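Local structure of DNA replication factor Cdt1 (Mus musculus, 3A4C) at residues L73-R77 against T78-V82; P32-T35 against M36-C40; E13-P16 against E17-R20. The protein licenses replication origins by cooperating with CDC6 and ORC to load the MCM complex onto DNA, and also promotes stable kinetochore-microtubule attachments in mitosis. All coordinates share one frame; numbering follows the deposited sequence.

Interaction 1: residues L73-R77 against T78-V82; sequences LHRIR and TDTYV
L73-R77 and T78-V82 pair as the two arms of a tight antiparallel beta hairpin, formed by strands 71-76 and 79-84 and lying mostly at the surface of this C-terminal domain. Four backbone hydrogen bonds tie the arms together. H74 and Y81 form one hydrogen-bonded pair: Y81 N reaches H74 O at 2.8 Å in an almost straight bond, with an N-H...O angle of 176°, and H74 N returns a bond to Y81 O. I76 and D79 form the second such pair and close the loop, a type II' turn whose corners are R77 and T78. R77 takes the positive-phi conformation that the second residue of such a turn requires. Two waters brace this end. One donates to I76 O and to OD2 of D79, 2.8 Å from each, so the aspartate is tied back to the turn; the other links R77 O with D79 O.

Side chains from both arms meet on each face. On one, I76 and Y81 cross at about a right angle, and CD1 of the isoleucine comes obliquely to the ring, 3.6 Å from CD2 of Y81. CG1 of I76 stands anti to the carbonyl carbon (chi1 -53°) with CD1 extended beyond it, which carries the methyl to the tyrosine. On the other face L73 lies alongside V82, its CD2 3.6 Å from CG2 of the valine, and CG of R75 runs past OG1 of T80 at 3.7 Å. M36 of helix 36-45 packs against both L73 and V82, whereas Y81 touches A33 and T35. In this winged helix fold, the hairpin of strands 71-76 and 79-84 is the wing.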
loop_
_atom_site.group_PDB
_atom_site.type_symbol
_atom_site.label_atom_id
_atom_site.label_comp_id
_atom_site.label_asym_id
_atom_site.label_seq_id
_atom_site.Cartn_x
_atom_site.Cartn_y
_atom_site.Cartn_z
ATOM N N LEU A 73 -1.086 -10.471 -0.825
ATOM C CA LEU A 73 -0.175 -10.848 0.252
ATOM C C LEU A 73 -0.227 -12.355 0.417
ATOM O O LEU A 73 -1.311 -12.933 0.459
ATOM C CB LEU A 73 -0.608 -10.200 1.556
ATOM C CG LEU A 73 -0.742 -8.684 1.520
ATOM C CD1 LEU A 73 -1.419 -8.200 2.786
ATOM C CD2 LEU A 73 0.637 -8.079 1.385
ATOM N N HIS A 74 0.934 -12.997 0.514
ATOM C CA HIS A 74 0.972 -14.458 0.637
ATOM C C HIS A 74 1.955 -14.879 1.725
ATOM O O HIS A 74 3.139 -14.615 1.633
ATOM C CB HIS A 74 1.332 -15.086 -0.721
ATOM C CG HIS A 74 1.373 -16.588 -0.721
ATOM N ND1 HIS A 74 0.345 -17.367 -0.230
ATOM C CD2 HIS A 74 2.301 -17.452 -1.202
ATOM C CE1 HIS A 74 0.651 -18.647 -0.380
ATOM N NE2 HIS A 74 1.832 -18.725 -0.967
ATOM N N ARG A 75 1.453 -15.528 2.766
ATOM C CA ARG A 75 2.328 -16.024 3.813
ATOM C C ARG A 75 3.072 -17.269 3.350
ATOM O O ARG A 75 2.457 -18.233 2.902
ATOM C CB ARG A 75 1.527 -16.342 5.073
ATOM C CG ARG A 75 0.872 -15.114 5.740
ATOM C CD ARG A 75 0.284 -15.500 7.094
ATOM N NE ARG A 75 -0.500 -14.416 7.682
ATOM C CZ ARG A 75 -1.782 -14.188 7.397
ATOM N NH1 ARG A 75 -2.418 -14.973 6.538
ATOM N NH2 ARG A 75 -2.431 -13.180 7.970
ATOM N N ILE A 76 4.394 -17.236 3.463
ATOM C CA ILE A 76 5.213 -18.434 3.289
ATOM C C ILE A 76 6.124 -18.551 4.500
ATOM O O ILE A 76 6.975 -17.697 4.727
ATOM C CB ILE A 76 6.057 -18.361 2.004
ATOM C CG1 ILE A 76 5.164 -18.058 0.801
ATOM C CG2 ILE A 76 6.811 -19.670 1.790
ATOM C CD1 ILE A 76 5.915 -17.938 -0.534
ATOM N N ARG A 77 5.925 -19.597 5.290
ATOM C CA ARG A 77 6.601 -19.716 6.571
ATOM C C ARG A 77 6.405 -18.423 7.362
ATOM O O ARG A 77 5.278 -17.976 7.515
ATOM C CB ARG A 77 8.069 -20.086 6.378
ATOM C CG ARG A 77 8.227 -21.408 5.627
ATOM C CD ARG A 77 9.672 -21.885 5.598
ATOM N NE ARG A 77 9.728 -23.277 5.158
ATOM C CZ ARG A 77 10.805 -24.046 5.230
ATOM N NH1 ARG A 77 10.747 -25.300 4.803
ATOM N NH2 ARG A 77 11.936 -23.565 5.733
ATOM N N THR A 78 7.468 -17.811 7.864
ATOM C CA THR A 78 7.256 -16.598 8.659
ATOM C C THR A 78 7.383 -15.305 7.851
ATOM O O THR A 78 7.392 -14.217 8.422
ATOM C CB THR A 78 8.169 -16.538 9.902
ATOM O OG1 THR A 78 9.522 -16.308 9.497
ATOM C CG2 THR A 78 8.077 -17.844 10.702
ATOM N N ASP A 79 7.481 -15.423 6.532
ATOM C CA ASP A 79 7.531 -14.251 5.664
ATOM C C ASP A 79 6.155 -14.012 5.073
ATOM O O ASP A 79 5.385 -14.941 4.907
ATOM C CB ASP A 79 8.521 -14.462 4.520
ATOM C CG ASP A 79 9.941 -14.659 5.003
ATOM O OD1 ASP A 79 10.359 -13.929 5.924
ATOM O OD2 ASP A 79 10.636 -15.540 4.451
ATOM N N THR A 80 5.853 -12.762 4.754
ATOM C CA THR A 80 4.669 -12.448 3.972
ATOM C C THR A 80 5.115 -11.777 2.687
ATOM O O THR A 80 5.781 -10.748 2.710
ATOM C CB THR A 80 3.707 -11.546 4.746
ATOM O OG1 THR A 80 3.242 -12.254 5.903
ATOM C CG2 THR A 80 2.511 -11.151 3.863
ATOM N N TYR A 81 4.786 -12.386 1.558
ATOM C CA TYR A 81 5.235 -11.849 0.286
ATOM C C TYR A 81 4.217 -10.892 -0.306
ATOM O O TYR A 81 3.026 -11.181 -0.314
ATOM C CB TYR A 81 5.566 -12.973 -0.697
ATOM C CG TYR A 81 6.918 -13.565 -0.416
ATOM C CD1 TYR A 81 8.063 -13.018 -0.979
ATOM C CD2 TYR A 81 7.059 -14.655 0.436
ATOM C CE1 TYR A 81 9.317 -13.548 -0.711
ATOM C CE2 TYR A 81 8.310 -15.192 0.714
ATOM C CZ TYR A 81 9.434 -14.632 0.138
ATOM O OH TYR A 81 10.676 -15.158 0.404
ATOM N N VAL A 82 4.713 -9.746 -0.770
ATOM C CA VAL A 82 3.923 -8.751 -1.476
ATOM C C VAL A 82 4.138 -8.870 -2.985
ATOM O O VAL A 82 5.268 -8.856 -3.473
ATOM C CB VAL A 82 4.312 -7.330 -1.045
ATOM C CG1 VAL A 82 3.563 -6.306 -1.881
ATOM C CG2 VAL A 82 4.034 -7.139 0.441
HETATM O O HOH W 1 9.360 -17.716 3.259
HETATM O O HOH W 2 4.008 -15.479 7.215
#

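Interaction 2: residues P32-T35 against M36-C40; sequences PALT and MEVVC
T35 closes the short strand 33-35 and, in the next step of the chain, caps helix 36-45, whose first turn leaves the strand at 92°. Its OG1 accepts from V38 N at 3.2 Å, an N-cap bond with an N-H...O angle of 160°. The torsion that allows this puts OG1 between the backbone N and the carbonyl carbon (chi1 67°), which folds the hydroxyl back over the first turn. There it also meets CG2 of V38, 3.3 Å away. The carbonyl of the same threonine begins the regular helical bonding: V39 N approaches T35 O at 2.9 Å, nearly along the C=O axis. One residue thus engages two successive amides of the first turn, one through its side chain and one through its backbone.

Packing is tightest between L34 and V39. The two side chains cross obliquely, and CG2 of V39 presses on CB of L34 at 3.5 Å, closer than carbons usually pack. The same methyl lies 3.3 Å from T35 O. Both residues are buried: V25 and F26 of helix 3-27 lie against L34, while L22 and F26 of that helix, with L60 of helix 53-66, lie against V39.

Contacts on the outer side are looser. CD2 of L34 comes no closer than 4.3 Å to CG1 of the partly exposed V38, and the side chain of E37 approaches T35 through CB, 4.0 Å from OG1 of T35, while its extended chain carries the carboxylate away into an exposed position. Within the winged helix domain, the edge strand is thus joined to the second helix by a threonine N-cap at a sharp strand-to-helix junction, with an apolar residue on each side turned into the helical core.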
loop_
_atom_site.group_PDB
_atom_site.type_symbol
_atom_site.label_atom_id
_atom_site.label_comp_id
_atom_site.label_asym_id
_atom_site.label_seq_id
_atom_site.Cartn_x
_atom_site.Cartn_y
_atom_site.Cartn_z
ATOM N N PRO A 32 9.451 -10.497 -8.907
ATOM C CA PRO A 32 7.998 -10.283 -8.958
ATOM C C PRO A 32 7.366 -10.130 -7.575
ATOM O O PRO A 32 6.240 -9.659 -7.475
ATOM C CB PRO A 32 7.468 -11.569 -9.615
ATOM C CG PRO A 32 8.665 -12.454 -9.857
ATOM C CD PRO A 32 9.797 -11.921 -9.042
ATOM N N ALA A 33 8.072 -10.542 -6.527
ATOM C CA ALA A 33 7.557 -10.411 -5.166
ATOM C C ALA A 33 8.661 -9.993 -4.221
ATOM O O ALA A 33 9.827 -10.267 -4.470
ATOM C CB ALA A 33 6.926 -11.728 -4.689
ATOM N N LEU A 34 8.284 -9.324 -3.136
ATOM C CA LEU A 34 9.220 -8.957 -2.080
ATOM C C LEU A 34 8.544 -9.215 -0.747
ATOM O O LEU A 34 7.327 -9.119 -0.653
ATOM C CB LEU A 34 9.579 -7.472 -2.169
ATOM C CG LEU A 34 10.377 -6.990 -3.379
ATOM C CD1 LEU A 34 10.376 -5.463 -3.398
ATOM C CD2 LEU A 34 11.786 -7.553 -3.339
ATOM N N THR A 35 9.317 -9.531 0.291
ATOM C CA THR A 35 8.724 -9.694 1.615
ATOM C C THR A 35 8.221 -8.348 2.115
ATOM O O THR A 35 8.766 -7.306 1.748
ATOM C CB THR A 35 9.720 -10.267 2.633
ATOM O OG1 THR A 35 10.755 -9.306 2.878
ATOM C CG2 THR A 35 10.335 -11.567 2.103
ATOM N N MET A 36 7.171 -8.383 2.933
ATOM C CA MET A 36 6.609 -7.189 3.565
ATOM C C MET A 36 7.661 -6.380 4.294
ATOM O O MET A 36 7.675 -5.159 4.215
ATOM C CB MET A 36 5.531 -7.578 4.568
ATOM C CG MET A 36 4.145 -7.221 4.147
ATOM S SD MET A 36 3.963 -5.431 4.147
ATOM C CE MET A 36 2.181 -5.357 4.002
ATOM N N GLU A 37 8.526 -7.062 5.033
ATOM C CA GLU A 37 9.613 -6.382 5.721
ATOM C C GLU A 37 10.459 -5.554 4.753
ATOM O O GLU A 37 10.737 -4.381 5.007
ATOM C CB GLU A 37 10.496 -7.399 6.441
ATOM C CG GLU A 37 11.573 -6.766 7.288
ATOM C CD GLU A 37 12.120 -7.719 8.330
ATOM O OE1 GLU A 37 12.978 -7.295 9.129
ATOM O OE2 GLU A 37 11.686 -8.892 8.347
ATOM N N VAL A 38 10.877 -6.170 3.652
ATOM C CA VAL A 38 11.710 -5.481 2.673
ATOM C C VAL A 38 10.961 -4.323 2.033
ATOM O O VAL A 38 11.505 -3.216 1.892
ATOM C CB VAL A 38 12.225 -6.443 1.586
ATOM C CG1 VAL A 38 12.781 -5.662 0.395
ATOM C CG2 VAL A 38 13.296 -7.357 2.167
ATOM N N VAL A 39 9.710 -4.574 1.659
ATOM C CA VAL A 39 8.916 -3.552 0.982
ATOM C C VAL A 39 8.771 -2.341 1.887
ATOM O O VAL A 39 8.927 -1.200 1.447
ATOM C CB VAL A 39 7.512 -4.070 0.613
ATOM C CG1 VAL A 39 6.643 -2.924 0.117
ATOM C CG2 VAL A 39 7.605 -5.176 -0.434
ATOM N N CYS A 40 8.476 -2.585 3.159
ATOM C CA CYS A 40 8.260 -1.478 4.090
ATOM C C CYS A 40 9.536 -0.676 4.282
ATOM O O CYS A 40 9.496 0.550 4.365
ATOM C CB CYS A 40 7.749 -1.979 5.441
ATOM S SG CYS A 40 6.029 -2.515 5.382
#

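Interaction 3: residues E13-P16 against E17-R20; sequences ERLP and ELAR
R14 and L18, one turn apart on helix 3-27, meet where the leucine's CD2 lies against the base of the arginine, 3.8 Å from CB of R14. The rest of the arginine leads elsewhere: with chi1 at -58° CG lies beside the backbone N, and the extended chain then leads away from L18. This carries the guanidinium toward helix 53-66, where NH2 is hydrogen-bonded to NE2 of H59. The backbone of R14 serves L18 as well, since R14 O accepts from L18 N at 3.0 Å with an N-H...O angle of 167°.

L15 and L18 are directed to neighbouring parts of the same interface, and their CD2 methyls only graze each other at 4.4 Å. L15 rests on H59 and L63 of helix 53-66 and on L97 of helix 90-104; L18 settles on M56 and H59. A19 brings its CB to within 3.3 Å of L15 O, while A19 N makes a short 2.7 Å bond to L15 O, so methyl and amide both crowd one oxygen.

P16 occupies a more exposed side of the helix, though it also touches L97. Its nitrogen has no hydrogen to give, and the bond it would have made to the preceding turn is absent, which kinks the helix here. Next to the break, a water bridges the backbone, donating to E13 O and accepting from E17 N, with its oxygen 3.0 Å from E17 N. It takes the place of the direct bond between these two residues. Beyond the proline, R20 N makes a weak 3.3 Å bond to P16 O. The long first helix of the domain is thus amphipathic, with leucines turned inward and glutamates outward, and carries a proline kink.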
loop_
_atom_site.group_PDB
_atom_site.type_symbol
_atom_site.label_atom_id
_atom_site.label_comp_id
_atom_site.label_asym_id
_atom_site.label_seq_id
_atom_site.Cartn_x
_atom_site.Cartn_y
_atom_site.Cartn_z
ATOM N N GLU A 13 -5.756 9.040 3.528
ATOM C CA GLU A 13 -5.258 10.207 2.818
ATOM C C GLU A 13 -3.839 10.006 2.288
ATOM O O GLU A 13 -3.442 10.641 1.313
ATOM C CB GLU A 13 -5.379 11.458 3.687
ATOM C CG GLU A 13 -6.809 12.002 3.702
ATOM C CD GLU A 13 -7.036 13.082 4.745
ATOM O OE1 GLU A 13 -6.148 13.287 5.604
ATOM O OE2 GLU A 13 -8.108 13.725 4.708
ATOM N N ARG A 14 -3.089 9.103 2.907
ATOM C CA ARG A 14 -1.717 8.838 2.478
ATOM C C ARG A 14 -1.632 7.858 1.318
ATOM O O ARG A 14 -0.594 7.754 0.667
ATOM C CB ARG A 14 -0.892 8.276 3.636
ATOM C CG ARG A 14 -0.817 9.165 4.855
ATOM C CD ARG A 14 0.192 8.636 5.859
ATOM N NE ARG A 14 0.241 9.481 7.049
ATOM C CZ ARG A 14 -0.416 9.225 8.176
ATOM N NH1 ARG A 14 -0.318 10.057 9.206
ATOM N NH2 ARG A 14 -1.170 8.138 8.278
ATOM N N LEU A 15 -2.700 7.105 1.082
ATOM C CA LEU A 15 -2.606 5.936 0.204
ATOM C C LEU A 15 -2.289 6.221 -1.268
ATOM O O LEU A 15 -1.531 5.476 -1.891
ATOM C CB LEU A 15 -3.854 5.059 0.331
ATOM C CG LEU A 15 -3.983 4.411 1.714
ATOM C CD1 LEU A 15 -5.078 3.360 1.702
ATOM C CD2 LEU A 15 -2.647 3.815 2.138
ATOM N N PRO A 16 -2.876 7.283 -1.840
ATOM C CA PRO A 16 -2.553 7.508 -3.253
ATOM C C PRO A 16 -1.049 7.705 -3.453
ATOM O O PRO A 16 -0.468 7.114 -4.365
ATOM C CB PRO A 16 -3.332 8.782 -3.590
ATOM C CG PRO A 16 -4.520 8.740 -2.643
ATOM C CD PRO A 16 -3.947 8.178 -1.358
ATOM N N GLU A 17 -0.421 8.504 -2.597
ATOM C CA GLU A 17 1.021 8.721 -2.714
ATOM C C GLU A 17 1.812 7.475 -2.375
ATOM O O GLU A 17 2.782 7.154 -3.057
ATOM C CB GLU A 17 1.481 9.902 -1.855
ATOM C CG GLU A 17 1.140 11.244 -2.499
ATOM C CD GLU A 17 1.693 12.427 -1.738
ATOM O OE1 GLU A 17 2.138 12.234 -0.586
ATOM O OE2 GLU A 17 1.686 13.551 -2.300
ATOM N N LEU A 18 1.403 6.777 -1.316
ATOM C CA LEU A 18 2.053 5.521 -0.942
ATOM C C LEU A 18 1.949 4.464 -2.039
ATOM O O LEU A 18 2.865 3.668 -2.231
ATOM C CB LEU A 18 1.482 4.989 0.374
ATOM C CG LEU A 18 2.300 5.211 1.652
ATOM C CD1 LEU A 18 3.295 6.343 1.537
ATOM C CD2 LEU A 18 1.412 5.377 2.896
ATOM N N ALA A 19 0.834 4.448 -2.758
ATOM C CA ALA A 19 0.675 3.498 -3.850
ATOM C C ALA A 19 1.703 3.753 -4.944
ATOM O O ALA A 19 2.205 2.821 -5.561
ATOM C CB ALA A 19 -0.725 3.565 -4.412
ATOM N N ARG A 20 2.000 5.021 -5.197
ATOM C CA ARG A 20 2.996 5.355 -6.199
ATOM C C ARG A 20 4.378 4.967 -5.723
ATOM O O ARG A 20 5.176 4.450 -6.498
ATOM C CB ARG A 20 2.964 6.840 -6.569
ATOM C CG ARG A 20 3.905 7.170 -7.739
ATOM C CD ARG A 20 3.618 8.538 -8.335
ATOM N NE ARG A 20 2.179 8.753 -8.461
ATOM C CZ ARG A 20 1.454 8.408 -9.516
ATOM N NH1 ARG A 20 2.032 7.838 -10.570
ATOM N NH2 ARG A 20 0.144 8.637 -9.516
HETATM O O HOH W 3 -1.536 10.704 -0.808
#

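Along the chain the order is interaction 3, interaction 2, interaction 1. Interactions 1 and 2 are neighbours, with centres about 9 Å apart and a shared three-stranded antiparallel sheet: strand 33-35 runs beside strand 79-84, with V82 N 2.7 Å from L34 O and T80 O 2.8 Å from M36 N, both probable hydrogen bonds. Interaction 3 touches neither. Its centre lies about 17 Å from that of interaction 2 and about 22 Å from that of interaction 1, on the opposite side of the chain's centre. Helix 3-27 nevertheless joins the regions, because its later residues pack on L34 and V39. The winged helix domain thus runs from helical core through strand-helix corner to wing.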